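Local coordinates for protein glycosaminoglycan xylosylkinase (Hydra vulgaris, PDB 5XOM) that probably phosphorylates a xylose residue in the glycosaminoglycan linkage of proteoglycans, as a secretory-pathway kinase of the Fam20 family with a protein-kinase-like fold, at residues W53-V59 with L212-W218; S58-L62 with E285-M291; V220-P226 with H279-E285. One frame throughout, in Å; residues are numbered along the deposited sequence.

Contact 1. Residues W53-V59 with L212-W218; sequences WHDMISV and LWLPEKW
Ile57 threads between Trp218, Pro215 and Trp53, and can be traced outward atom by atom. Its CB stands 3.7 Å from Trp218 NE1. The CG2 branch, anti to the backbone N, settles over one face of the Trp218 indole: it lies 3.5 Å from the centroid of the five-membered ring and 14° off the ring normal, a CH-pi contact. The other branch carries CD1 on to Pro215 CD, still beside the Trp218 ring; the 3.5 Å between Ile57 CD1 and Pro215 CD is tighter than usual for two carbons. The same methyl lies over one face of the Trp53 indole.

The opposite face of Trp53 receives Leu212 CD1, almost straight above the five-membered ring, so aliphatic carbon sandwiches the indole. Its edge is polar: Trp53 NE1 donates to Trp213 O at 2.9 Å, with an N-H...O angle of 153°, and the acceptor lies close to the ring plane. Swinging CG anti to the backbone N (chi1 168°) brings this edge to the loop. Beside it, Pro215 CB is centred over the His54 ring, 4.0 Å from the centroid. A water donates to His54 O and accepts from Lys217 NZ at 3.0 Å.

Segment 212-218 follows strand 205-212 and is probably the counterpart of the kinase hinge region; the end of helix 49-56 and the residues after it pack on it. The contact is mainly aliphatic carbon on indole faces, with polarity confined to the Trp53 N-H bond and the water joining His54 O to Lys217.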
# COMPACT_ATOMS: atom_id res chain seq x y z
N TRP A 53 -1.52 11.68 2.35
CA TRP A 53 -1.64 11.81 3.80
C TRP A 53 -3.09 11.92 4.23
O TRP A 53 -3.54 11.23 5.15
CB TRP A 53 -0.83 13.02 4.26
CG TRP A 53 -1.03 13.49 5.70
CD1 TRP A 53 -1.23 14.77 6.11
CD2 TRP A 53 -1.04 12.68 6.88
NE1 TRP A 53 -1.36 14.82 7.48
CE2 TRP A 53 -1.25 13.55 7.98
CE3 TRP A 53 -0.89 11.31 7.13
CZ2 TRP A 53 -1.31 13.09 9.30
CZ3 TRP A 53 -0.96 10.85 8.44
CH2 TRP A 53 -1.17 11.75 9.51
N HIS A 54 -3.86 12.79 3.57
CA HIS A 54 -5.25 13.00 3.98
C HIS A 54 -6.09 11.75 3.80
O HIS A 54 -6.99 11.49 4.60
CB HIS A 54 -5.86 14.17 3.21
CG HIS A 54 -5.30 15.51 3.58
ND1 HIS A 54 -5.99 16.68 3.38
CD2 HIS A 54 -4.12 15.86 4.14
CE1 HIS A 54 -5.26 17.70 3.80
NE2 HIS A 54 -4.12 17.23 4.27
N ASP A 55 -5.81 10.95 2.77
CA ASP A 55 -6.63 9.79 2.45
C ASP A 55 -6.23 8.52 3.20
O ASP A 55 -7.02 7.56 3.20
CB ASP A 55 -6.57 9.49 0.95
CG ASP A 55 -7.21 10.57 0.11
OD1 ASP A 55 -8.07 11.32 0.63
OD2 ASP A 55 -6.85 10.67 -1.08
N MET A 56 -5.05 8.46 3.81
CA MET A 56 -4.65 7.22 4.46
C MET A 56 -5.19 7.08 5.88
O MET A 56 -5.19 5.97 6.42
CB MET A 56 -3.12 7.06 4.46
CG MET A 56 -2.37 7.85 5.53
SD MET A 56 -0.61 7.39 5.67
CE MET A 56 -0.01 7.69 4.00
N ILE A 57 -5.69 8.16 6.48
CA ILE A 57 -6.13 8.13 7.87
C ILE A 57 -7.51 7.49 7.96
O ILE A 57 -8.42 7.83 7.21
CB ILE A 57 -6.14 9.54 8.47
CG1 ILE A 57 -4.73 10.13 8.44
CG2 ILE A 57 -6.67 9.51 9.91
CD1 ILE A 57 -4.71 11.60 8.73
N SER A 58 -7.65 6.55 8.90
CA SER A 58 -8.94 6.06 9.37
C SER A 58 -8.94 6.09 10.89
O SER A 58 -7.91 6.38 11.51
CB SER A 58 -9.23 4.65 8.84
OG SER A 58 -8.19 3.75 9.18
N VAL A 59 -10.08 5.79 11.50
CA VAL A 59 -10.21 6.00 12.93
C VAL A 59 -9.35 5.03 13.73
O VAL A 59 -9.04 5.30 14.90
CB VAL A 59 -11.68 5.92 13.37
CG1 VAL A 59 -12.12 4.47 13.57
CG2 VAL A 59 -11.90 6.72 14.65
N LEU A 212 3.91 16.07 10.87
CA LEU A 212 2.71 16.49 10.14
C LEU A 212 1.54 16.78 11.06
O LEU A 212 1.23 16.00 11.97
CB LEU A 212 2.26 15.42 9.15
CG LEU A 212 3.00 15.22 7.84
CD1 LEU A 212 2.34 14.08 7.08
CD2 LEU A 212 2.99 16.50 7.01
N TRP A 213 0.86 17.88 10.78
CA TRP A 213 -0.47 18.10 11.33
C TRP A 213 -1.45 17.06 10.82
O TRP A 213 -1.42 16.68 9.65
CB TRP A 213 -1.00 19.47 10.93
CG TRP A 213 -0.56 20.58 11.76
CD1 TRP A 213 0.58 20.61 12.50
CD2 TRP A 213 -1.23 21.80 11.98
NE1 TRP A 213 0.66 21.82 13.15
CE2 TRP A 213 -0.44 22.57 12.85
CE3 TRP A 213 -2.43 22.34 11.50
CZ2 TRP A 213 -0.81 23.84 13.27
CZ3 TRP A 213 -2.79 23.60 11.92
CH2 TRP A 213 -1.98 24.35 12.79
N LEU A 214 -2.34 16.63 11.70
CA LEU A 214 -3.51 15.90 11.26
C LEU A 214 -4.44 16.84 10.48
O LEU A 214 -4.55 18.02 10.82
CB LEU A 214 -4.26 15.29 12.45
CG LEU A 214 -3.77 13.93 12.96
CD1 LEU A 214 -2.33 14.00 13.46
CD2 LEU A 214 -4.69 13.43 14.05
N PRO A 215 -5.10 16.36 9.44
CA PRO A 215 -6.04 17.21 8.71
C PRO A 215 -7.22 17.61 9.59
O PRO A 215 -7.51 16.99 10.62
CB PRO A 215 -6.49 16.35 7.53
CG PRO A 215 -6.08 14.96 7.87
CD PRO A 215 -4.91 15.05 8.79
N GLU A 216 -7.91 18.67 9.16
CA GLU A 216 -9.01 19.23 9.94
C GLU A 216 -10.13 18.22 10.13
O GLU A 216 -10.84 18.26 11.14
CB GLU A 216 -9.54 20.49 9.27
CG GLU A 216 -9.15 21.77 9.98
CD GLU A 216 -9.67 23.00 9.27
OE1 GLU A 216 -9.01 24.06 9.36
OE2 GLU A 216 -10.72 22.91 8.61
N LYS A 217 -10.32 17.32 9.17
CA LYS A 217 -11.34 16.28 9.26
C LYS A 217 -11.14 15.38 10.49
O LYS A 217 -12.09 14.70 10.90
CB LYS A 217 -11.34 15.47 7.95
CG LYS A 217 -12.04 14.12 7.97
CD LYS A 217 -12.11 13.57 6.55
CE LYS A 217 -12.36 12.07 6.52
NZ LYS A 217 -11.42 11.41 5.58
N TRP A 218 -9.96 15.39 11.10
CA TRP A 218 -9.64 14.53 12.24
C TRP A 218 -9.27 15.37 13.45
O TRP A 218 -8.09 15.48 13.81
CB TRP A 218 -8.50 13.57 11.88
CG TRP A 218 -8.89 12.63 10.80
CD1 TRP A 218 -8.57 12.72 9.48
CD2 TRP A 218 -9.69 11.45 10.95
NE1 TRP A 218 -9.12 11.66 8.79
CE2 TRP A 218 -9.81 10.87 9.67
CE3 TRP A 218 -10.32 10.83 12.04
CZ2 TRP A 218 -10.53 9.69 9.46
CZ3 TRP A 218 -11.03 9.67 11.82
CH2 TRP A 218 -11.13 9.11 10.54
O HOH W 1 -8.83 9.90 5.78

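Contact 2. Residues S58-L62 with E285-M291; sequences SVRAL and ENENGSM. With NAG (2-acetamido-2-deoxy-beta-D-glucopyranose), chain D.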
# COMPACT_ATOMS: atom_id res chain seq x y z
N SER A 58 -7.65 6.55 8.90
CA SER A 58 -8.94 6.06 9.37
C SER A 58 -8.94 6.09 10.89
O SER A 58 -7.91 6.38 11.51
CB SER A 58 -9.23 4.65 8.84
OG SER A 58 -8.19 3.75 9.18
N VAL A 59 -10.08 5.79 11.50
CA VAL A 59 -10.21 6.00 12.93
C VAL A 59 -9.35 5.03 13.73
O VAL A 59 -9.04 5.30 14.90
CB VAL A 59 -11.68 5.92 13.37
CG1 VAL A 59 -12.12 4.47 13.57
CG2 VAL A 59 -11.90 6.72 14.65
N ARG A 60 -8.89 3.93 13.13
CA ARG A 60 -8.03 2.99 13.81
C ARG A 60 -6.62 2.91 13.23
O ARG A 60 -5.86 2.00 13.58
CB ARG A 60 -8.66 1.59 13.79
CG ARG A 60 -9.92 1.47 14.66
CD ARG A 60 -9.63 1.89 16.11
NE ARG A 60 -8.56 1.11 16.70
CZ ARG A 60 -8.18 1.20 17.97
NH1 ARG A 60 -8.78 2.02 18.84
NH2 ARG A 60 -7.18 0.44 18.41
N ALA A 61 -6.23 3.87 12.38
CA ALA A 61 -4.88 3.87 11.84
C ALA A 61 -4.57 5.23 11.23
O ALA A 61 -5.28 5.68 10.33
CB ALA A 61 -4.70 2.77 10.79
N LEU A 62 -3.51 5.88 11.72
CA LEU A 62 -3.06 7.11 11.09
C LEU A 62 -2.18 6.83 9.88
O LEU A 62 -2.21 7.60 8.91
CB LEU A 62 -2.30 7.99 12.10
CG LEU A 62 -3.10 8.68 13.21
CD1 LEU A 62 -2.17 9.61 14.00
CD2 LEU A 62 -4.32 9.42 12.67
N GLU A 285 -11.74 10.50 16.92
CA GLU A 285 -13.03 9.86 17.12
C GLU A 285 -13.97 10.23 15.98
O GLU A 285 -13.98 11.38 15.52
CB GLU A 285 -13.63 10.26 18.47
CG GLU A 285 -14.93 9.54 18.82
CD GLU A 285 -15.36 9.82 20.25
OE1 GLU A 285 -15.66 10.99 20.56
OE2 GLU A 285 -15.41 8.88 21.07
N ASN A 286 -14.73 9.25 15.51
CA ASN A 286 -15.83 9.50 14.58
C ASN A 286 -16.92 8.46 14.86
O ASN A 286 -16.96 7.86 15.94
CB ASN A 286 -15.32 9.50 13.12
CG ASN A 286 -14.81 8.14 12.67
OD1 ASN A 286 -15.02 7.11 13.31
ND2 ASN A 286 -14.12 8.14 11.54
N GLU A 287 -17.82 8.27 13.90
CA GLU A 287 -18.93 7.34 14.11
C GLU A 287 -18.50 5.88 14.25
O GLU A 287 -19.25 5.10 14.83
CB GLU A 287 -19.95 7.47 12.97
CG GLU A 287 -19.47 6.95 11.62
CD GLU A 287 -20.42 7.30 10.49
OE1 GLU A 287 -21.38 8.06 10.73
OE2 GLU A 287 -20.20 6.81 9.36
N ASN A 288 -17.32 5.49 13.76
CA ASN A 288 -16.93 4.09 13.79
C ASN A 288 -16.00 3.75 14.96
O ASN A 288 -15.45 2.65 14.99
CB ASN A 288 -16.25 3.65 12.48
CG ASN A 288 -17.13 3.83 11.24
OD1 ASN A 288 -18.36 3.85 11.31
ND2 ASN A 288 -16.46 3.93 10.08
N GLY A 289 -15.78 4.68 15.89
CA GLY A 289 -14.98 4.37 17.06
C GLY A 289 -14.02 5.49 17.42
O GLY A 289 -14.22 6.65 17.04
N SER A 290 -12.99 5.14 18.18
CA SER A 290 -12.00 6.11 18.64
C SER A 290 -10.66 5.41 18.83
O SER A 290 -10.58 4.18 18.90
CB SER A 290 -12.43 6.79 19.95
OG SER A 290 -12.29 5.91 21.05
N MET A 291 -9.59 6.20 18.90
CA MET A 291 -8.26 5.66 19.11
C MET A 291 -7.35 6.69 19.75
O MET A 291 -7.30 7.84 19.31
CB MET A 291 -7.63 5.17 17.80
CG MET A 291 -6.23 4.56 17.98
SD MET A 291 -5.60 3.58 16.60
CE MET A 291 -5.16 4.87 15.48
C1 NAG D . -16.79 4.28 8.70
C2 NAG D . -17.81 3.71 7.68
C3 NAG D . -17.89 4.65 6.46
C4 NAG D . -18.07 6.10 6.87
C5 NAG D . -17.04 6.50 7.92
C6 NAG D . -17.24 7.88 8.48
C7 NAG D . -18.34 1.47 6.80
C8 NAG D . -17.78 0.14 6.37
N2 NAG D . -17.45 2.36 7.25
O3 NAG D . -18.94 4.25 5.58
O4 NAG D . -17.90 6.95 5.74
O5 NAG D . -17.13 5.60 9.02
O6 NAG D . -16.41 8.09 9.62
O7 NAG D . -19.54 1.71 6.75
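Arg60 reaches across to Ser290 and Met291 with both the edge and a face of its guanidinium. At the edge, NH1 donates to Ser290 O at 2.8 Å; the N-H...O angle is 146°, and the donor lies in the carbonyl plane, on a lone pair. Met291 SD sits over the centre of one guanidinium face, 3.8 Å from Arg60 CZ. Bends at chi2 and chi3 fold the arginine back so that one group can make both contacts. The Met291 chain runs on alongside the Arg60-Ala61 peptide, its CE touching Arg60 C at 3.3 Å and also Ala61 N, while its CB lies against Val59 O.

Val59 occupies the other end of the contact. Its CG2 touches Gly289 O at 3.3 Å and also meets Asn286 OD1, so one methyl of the branched valine rests against two oxygens of the hairpin turn.

The second shell holds these groups in place. The type I turn from Ser58 to Ala61 has Val59 and Arg60 at its middle positions, Val59 toward the hairpin and Arg60 reaching it by its bent chain. Arg60 NH1 also makes a salt bridge with Asp262, and Ser290 OG bonds to Arg259. The hairpin itself turns through Asn286 to Gly289, a type I turn in which Asn286 OD1 accepts from Asn288 N at 2.8 Å from above the carbonyl plane: an Asx turn. Asn288 begins an Asn-Gly-Ser sequon, and its ND2 is covalently joined to NAG C1 at 1.5 Å. The sugar leans back over the turn, with O6 3.0 Å from Asn286 ND2.

The guanidinium charge is thus met by the Asp262 carboxylate while the same nitrogen holds Ser290 O, which limits its rotation; the glycan rides on the adjacent Asx turn.

Contact 3. Residues V220-P226 with H279-E285; sequences VLKLPHP and HHYEYIE
The Tyr283 ring carries Leu221 CB over one face, 4.0 Å from its centroid and offset toward the rim, while Leu223 CD1 comes in obliquely at 3.8 Å from Tyr283 CE1. Arg259 adds a cation-pi contact to the same ring. Tyr281 has His225 CA at its edge, near the ring plane, and turns an edge toward the face of the His225 imidazole: an offset edge-to-face pair with planes at 84°. Its hydroxyl bonds to Tyr254 and Arg259. The His280 ring has Pro224 CA over one face; His280 ND1 lies at the edge of the His279 ring, in its plane, and hydrogen-bonds to His279 ND1 at 2.9 Å.

Both tyrosines hold CG between the backbone N and the carbonyl carbon (chi1 68° for Tyr281), which folds each ring back over the neighbouring strand. Leu221, Leu223, Tyr281 and Tyr283 lie on one face of the sheet; on the other, Lys222 and Glu282 run side by side, with a long salt bridge of 3.6 Å between Lys222 NZ and Glu282 OE1.

In the backbone, Leu221 with Tyr283 and Leu223 with Tyr281 are antiparallel hydrogen-bonded pairs, each closed by two bonds. His225 N adds a bond to His279 O. The antiparallel sheet runs 221-224, 280-286, 289-292, with 280-286 central and hairpin-linked to 289-292; it probably corresponds to the small C-lobe sheet of protein kinases.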
# COMPACT_ATOMS: atom_id res chain seq x y z
N VAL A 220 -8.69 16.39 17.33
CA VAL A 220 -8.08 15.65 18.42
C VAL A 220 -8.67 16.14 19.73
O VAL A 220 -8.75 17.35 19.97
CB VAL A 220 -6.55 15.80 18.40
CG1 VAL A 220 -5.95 15.28 19.67
CG2 VAL A 220 -5.97 15.06 17.20
N LEU A 221 -9.09 15.21 20.59
CA LEU A 221 -9.59 15.51 21.92
C LEU A 221 -8.60 15.01 22.97
O LEU A 221 -7.97 13.96 22.79
CB LEU A 221 -10.97 14.89 22.15
CG LEU A 221 -12.10 15.50 21.32
CD1 LEU A 221 -13.38 14.70 21.49
CD2 LEU A 221 -12.33 16.97 21.72
N LYS A 222 -8.48 15.76 24.06
CA LYS A 222 -7.50 15.48 25.10
C LYS A 222 -8.19 15.24 26.43
O LYS A 222 -9.10 15.97 26.81
CB LYS A 222 -6.52 16.65 25.22
CG LYS A 222 -5.44 16.46 26.28
CD LYS A 222 -4.81 17.80 26.64
CE LYS A 222 -4.23 18.48 25.41
NZ LYS A 222 -2.88 17.98 25.07
N LEU A 223 -7.74 14.20 27.14
CA LEU A 223 -8.20 13.87 28.48
C LEU A 223 -7.00 13.57 29.37
O LEU A 223 -5.94 13.16 28.88
CB LEU A 223 -9.14 12.66 28.48
CG LEU A 223 -10.53 12.86 27.86
CD1 LEU A 223 -11.31 11.55 27.82
CD2 LEU A 223 -11.29 13.92 28.64
N PRO A 224 -7.14 13.77 30.69
CA PRO A 224 -6.05 13.40 31.60
C PRO A 224 -5.85 11.89 31.64
O PRO A 224 -6.81 11.12 31.63
CB PRO A 224 -6.52 13.94 32.96
CG PRO A 224 -7.99 14.10 32.82
CD PRO A 224 -8.24 14.45 31.39
N HIS A 225 -4.59 11.47 31.70
CA HIS A 225 -4.26 10.05 31.77
C HIS A 225 -4.51 9.54 33.18
O HIS A 225 -4.00 10.13 34.14
CB HIS A 225 -2.80 9.82 31.39
CG HIS A 225 -2.50 8.43 30.95
ND1 HIS A 225 -2.64 7.34 31.78
CD2 HIS A 225 -2.02 7.95 29.77
CE1 HIS A 225 -2.29 6.24 31.12
NE2 HIS A 225 -1.91 6.58 29.90
N PRO A 226 -5.31 8.48 33.36
CA PRO A 226 -5.55 7.96 34.71
C PRO A 226 -4.27 7.61 35.46
O PRO A 226 -4.26 7.58 36.70
CB PRO A 226 -6.41 6.71 34.46
CG PRO A 226 -7.13 7.01 33.18
CD PRO A 226 -6.15 7.81 32.35
N HIS A 279 1.07 12.71 30.52
CA HIS A 279 0.13 12.98 31.60
C HIS A 279 -1.28 13.25 31.09
O HIS A 279 -2.26 12.96 31.79
CB HIS A 279 0.63 14.15 32.45
CG HIS A 279 1.04 15.35 31.66
ND1 HIS A 279 0.13 16.19 31.05
CD2 HIS A 279 2.27 15.86 31.37
CE1 HIS A 279 0.78 17.16 30.42
NE2 HIS A 279 2.07 16.98 30.60
N HIS A 280 -1.40 13.79 29.88
CA HIS A 280 -2.66 13.87 29.15
C HIS A 280 -2.51 13.11 27.85
O HIS A 280 -1.49 13.23 27.17
CB HIS A 280 -3.07 15.32 28.86
CG HIS A 280 -3.54 16.07 30.05
ND1 HIS A 280 -2.71 16.45 31.08
CD2 HIS A 280 -4.78 16.53 30.39
CE1 HIS A 280 -3.40 17.10 31.99
NE2 HIS A 280 -4.66 17.17 31.60
N TYR A 281 -3.52 12.32 27.49
CA TYR A 281 -3.50 11.62 26.22
C TYR A 281 -4.48 12.26 25.26
O TYR A 281 -5.38 13.01 25.65
CB TYR A 281 -3.79 10.12 26.39
CG TYR A 281 -5.20 9.78 26.84
CD1 TYR A 281 -6.21 9.55 25.90
CD2 TYR A 281 -5.52 9.66 28.18
CE1 TYR A 281 -7.49 9.23 26.29
CE2 TYR A 281 -6.81 9.34 28.59
CZ TYR A 281 -7.79 9.13 27.63
OH TYR A 281 -9.07 8.81 28.02
N GLU A 282 -4.30 11.98 23.97
CA GLU A 282 -5.10 12.56 22.91
C GLU A 282 -5.63 11.45 22.01
O GLU A 282 -4.97 10.42 21.82
CB GLU A 282 -4.28 13.57 22.10
CG GLU A 282 -3.93 14.83 22.88
CD GLU A 282 -2.90 15.71 22.19
OE1 GLU A 282 -3.28 16.79 21.68
OE2 GLU A 282 -1.71 15.32 22.15
N TYR A 283 -6.82 11.66 21.46
CA TYR A 283 -7.47 10.63 20.67
C TYR A 283 -8.29 11.25 19.55
O TYR A 283 -8.71 12.41 19.63
CB TYR A 283 -8.35 9.73 21.54
CG TYR A 283 -9.53 10.41 22.22
CD1 TYR A 283 -9.38 11.05 23.44
CD2 TYR A 283 -10.80 10.36 21.66
CE1 TYR A 283 -10.47 11.65 24.08
CE2 TYR A 283 -11.89 10.95 22.28
CZ TYR A 283 -11.72 11.60 23.49
OH TYR A 283 -12.80 12.19 24.10
N ILE A 284 -8.48 10.48 18.48
CA ILE A 284 -9.38 10.84 17.39
C ILE A 284 -10.67 10.04 17.57
O ILE A 284 -10.71 9.03 18.27
CB ILE A 284 -8.76 10.59 16.00
CG1 ILE A 284 -8.36 9.12 15.84
CG2 ILE A 284 -7.57 11.52 15.77
CD1 ILE A 284 -7.87 8.76 14.44
N GLU A 285 -11.74 10.50 16.92
CA GLU A 285 -13.03 9.86 17.12
C GLU A 285 -13.97 10.23 15.98
O GLU A 285 -13.98 11.38 15.52
CB GLU A 285 -13.63 10.26 18.47
CG GLU A 285 -14.93 9.54 18.82
CD GLU A 285 -15.36 9.82 20.25
OE1 GLU A 285 -15.66 10.99 20.56
OE2 GLU A 285 -15.41 8.88 21.07

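How the contacts relate
Contacts 1 and 2 share Ser58 and Val59, and their centres lie about 11 Å apart; Trp218 CH2 meets Asn286 ND2 at 3.3 Å where they join. Contacts 2 and 3, about 14 Å between centres, share Glu285 and strand 280-286, and Met291 O lies 3.0 Å from Ile284 N, a probable hydrogen bond across the hairpin. Contacts 1 and 3, about 17 Å between centres, follow one another along the chain and meet at Leu214 CD2 and Val220 CG2. Residues 53-62 thus touch both the loop 212-218 and the small sheet. The glycan on Asn288, attached to the protein and not a substrate, comes within about 5 Å of the Trp218 side chain, nearest atoms.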